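PDB 4TQJ: lectin 2 from Agrocybe aegerita, which binds glycans that end in a non-reducing terminal N-acetylglucosamine, recognising this sugar specifically. Local coordinates for residues L290-V298 and V308-F317. The protein carries 1 engineered substitution. Residues are numbered along the deposited sequence; the frame is centred on the assembly and turned at random.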
# COMPACT_ATOMS: atom_id res chain seq x y z
N LEU A 290 -8.08 -17.16 -9.84
CA LEU A 290 -8.92 -16.29 -10.66
C LEU A 290 -10.31 -16.10 -10.07
O LEU A 290 -11.13 -15.41 -10.65
CB LEU A 290 -9.02 -16.80 -12.11
CG LEU A 290 -8.00 -16.25 -13.11
CD1 LEU A 290 -6.55 -16.56 -12.70
CD2 LEU A 290 -8.28 -16.80 -14.51
N THR A 291 -10.57 -16.69 -8.90
CA THR A 291 -11.90 -16.60 -8.32
C THR A 291 -11.96 -16.18 -6.86
O THR A 291 -13.03 -16.14 -6.27
CB THR A 291 -12.66 -17.90 -8.49
OG1 THR A 291 -11.95 -18.95 -7.83
CG2 THR A 291 -12.82 -18.24 -10.00
N GLY A 292 -10.81 -15.86 -6.27
CA GLY A 292 -10.79 -15.36 -4.91
C GLY A 292 -11.09 -16.40 -3.85
O GLY A 292 -11.36 -16.06 -2.70
N ASN A 293 -11.03 -17.68 -4.21
CA ASN A 293 -11.28 -18.73 -3.22
C ASN A 293 -10.03 -19.36 -2.61
O ASN A 293 -10.14 -20.29 -1.82
CB ASN A 293 -12.20 -19.82 -3.77
CG ASN A 293 -11.58 -20.57 -4.95
OD1 ASN A 293 -10.44 -20.32 -5.35
ND2 ASN A 293 -12.35 -21.52 -5.50
N GLY A 294 -8.85 -18.85 -2.96
CA GLY A 294 -7.61 -19.41 -2.42
C GLY A 294 -7.17 -20.71 -3.09
O GLY A 294 -6.29 -21.42 -2.59
N ARG A 295 -7.80 -21.05 -4.21
CA ARG A 295 -7.43 -22.25 -4.96
C ARG A 295 -6.87 -21.87 -6.33
O ARG A 295 -7.42 -21.02 -7.01
CB ARG A 295 -8.62 -23.19 -5.14
CG ARG A 295 -8.92 -24.06 -3.94
CD ARG A 295 -9.83 -23.35 -2.93
NE ARG A 295 -10.45 -24.30 -2.02
CZ ARG A 295 -11.21 -23.98 -0.98
NH1 ARG A 295 -11.45 -22.70 -0.70
NH2 ARG A 295 -11.73 -24.93 -0.22
N GLY A 296 -5.79 -22.53 -6.74
CA GLY A 296 -5.18 -22.18 -8.02
C GLY A 296 -6.00 -22.60 -9.23
O GLY A 296 -6.51 -23.73 -9.29
N ASP A 297 -6.11 -21.69 -10.20
CA ASP A 297 -6.75 -21.96 -11.47
C ASP A 297 -5.69 -21.98 -12.57
O ASP A 297 -4.61 -21.39 -12.41
CB ASP A 297 -7.80 -20.88 -11.76
CG ASP A 297 -8.81 -20.79 -10.65
OD1 ASP A 297 -9.52 -21.79 -10.44
OD2 ASP A 297 -8.87 -19.74 -9.97
N VAL A 298 -5.98 -22.68 -13.65
CA VAL A 298 -5.03 -22.80 -14.76
C VAL A 298 -5.31 -21.76 -15.83
O VAL A 298 -6.44 -21.66 -16.34
CB VAL A 298 -5.06 -24.21 -15.39
CG1 VAL A 298 -4.02 -24.32 -16.51
CG2 VAL A 298 -4.79 -25.27 -14.31
N VAL A 308 -8.69 -20.62 -19.81
CA VAL A 308 -8.68 -20.82 -18.37
C VAL A 308 -9.46 -22.07 -18.02
O VAL A 308 -10.50 -22.36 -18.63
CB VAL A 308 -9.32 -19.62 -17.63
CG1 VAL A 308 -9.61 -19.98 -16.19
CG2 VAL A 308 -8.43 -18.36 -17.75
N ALA A 309 -8.96 -22.83 -17.05
CA ALA A 309 -9.74 -23.89 -16.45
C ALA A 309 -9.84 -23.58 -14.97
O ALA A 309 -8.83 -23.43 -14.29
CB ALA A 309 -9.10 -25.25 -16.66
N LEU A 310 -11.07 -23.46 -14.48
CA LEU A 310 -11.31 -23.12 -13.08
C LEU A 310 -11.38 -24.35 -12.18
O LEU A 310 -12.02 -25.35 -12.50
CB LEU A 310 -12.59 -22.31 -12.94
CG LEU A 310 -12.61 -20.96 -13.65
CD1 LEU A 310 -13.99 -20.31 -13.49
CD2 LEU A 310 -11.49 -20.03 -13.14
N ASN A 311 -10.71 -24.23 -11.03
CA ASN A 311 -10.68 -25.23 -9.97
C ASN A 311 -12.05 -25.28 -9.31
O ASN A 311 -12.61 -24.23 -8.98
CB ASN A 311 -9.62 -24.80 -8.95
CG ASN A 311 -9.28 -25.89 -7.94
OD1 ASN A 311 -10.14 -26.65 -7.50
ND2 ASN A 311 -8.00 -25.94 -7.55
N ASN A 312 -12.59 -26.48 -9.11
CA ASN A 312 -13.89 -26.62 -8.47
C ASN A 312 -13.77 -26.26 -6.98
O ASN A 312 -14.77 -26.03 -6.29
CB ASN A 312 -14.45 -28.05 -8.66
CG ASN A 312 -14.88 -28.32 -10.11
OD1 ASN A 312 -15.55 -27.49 -10.72
ND2 ASN A 312 -14.48 -29.47 -10.65
N GLY A 313 -12.53 -26.23 -6.50
CA GLY A 313 -12.25 -25.91 -5.12
C GLY A 313 -11.57 -27.05 -4.38
O GLY A 313 -11.12 -26.88 -3.25
N ASP A 314 -11.49 -28.20 -5.02
CA ASP A 314 -10.97 -29.40 -4.35
C ASP A 314 -9.83 -30.06 -5.15
O ASP A 314 -9.44 -31.20 -4.87
CB ASP A 314 -12.11 -30.39 -4.13
CG ASP A 314 -12.75 -30.84 -5.44
OD1 ASP A 314 -12.48 -30.20 -6.47
OD2 ASP A 314 -13.51 -31.83 -5.44
N GLY A 315 -9.28 -29.36 -6.12
CA GLY A 315 -8.21 -29.93 -6.93
C GLY A 315 -8.71 -30.67 -8.16
O GLY A 315 -7.92 -31.24 -8.92
N THR A 316 -10.03 -30.68 -8.36
CA THR A 316 -10.58 -31.05 -9.66
C THR A 316 -10.95 -29.76 -10.38
O THR A 316 -11.08 -28.71 -9.75
CB THR A 316 -11.83 -31.95 -9.58
OG1 THR A 316 -12.90 -31.24 -8.92
CG2 THR A 316 -11.53 -33.25 -8.83
N PHE A 317 -11.14 -29.85 -11.70
CA PHE A 317 -11.28 -28.67 -12.54
C PHE A 317 -12.41 -28.79 -13.56
O PHE A 317 -12.72 -29.89 -14.04
CB PHE A 317 -9.97 -28.41 -13.30
CG PHE A 317 -8.85 -27.91 -12.43
CD1 PHE A 317 -8.52 -26.55 -12.41
CD2 PHE A 317 -8.11 -28.78 -11.64
CE1 PHE A 317 -7.48 -26.08 -11.60
CE2 PHE A 317 -7.08 -28.33 -10.84
CZ PHE A 317 -6.76 -26.97 -10.82
O HOH W 1 -11.25 -21.65 -8.36
O HOH W 2 -11.23 -28.26 -0.77
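With CG of D297 set beside its own backbone N (chi1 -56°) and CG of N311 turned anti to its backbone N (chi1 -168°), the two side chains cross at about a right angle, with the carboxylate and amide planes 84° apart. D297 OD1 takes the backbone N of N311 at 2.8 Å, almost in line with the C-O bond, while its OD2 uses the anti lone pair to receive L290 N. CD2 of L310 lies 3.7 Å from D297 CG. In return, N311 ND2 gives a bond to G296 O that lies in the amide plane, and a second one to L235 O; N311 OD1 closes an Asx turn with G313 N and also accepts from G315 N. F317 brings CE1 to 3.9 Å from V298 CG2. Next to it, V298 and A309 form an antiparallel hydrogen-bonded pair in the hairpin of strands 297-301 and 306-309, the two middle strands of one four-stranded propeller blade. Beyond the strands, the bent chain of R295 brings NE to 2.9 Å from G313 O, and its NH1 meets N293 O in the carbonyl plane. A water accepts from N293 ND2 and lies within hydrogen-bonding distance of D297 OD1 and N311 O. Each of the two central side chains thus ties its own segment to the other, D297 through N311 N and N311 through G296 O, and the two N-H donors, one on each oxygen of the D297 carboxylate, would probably favour its ionised form.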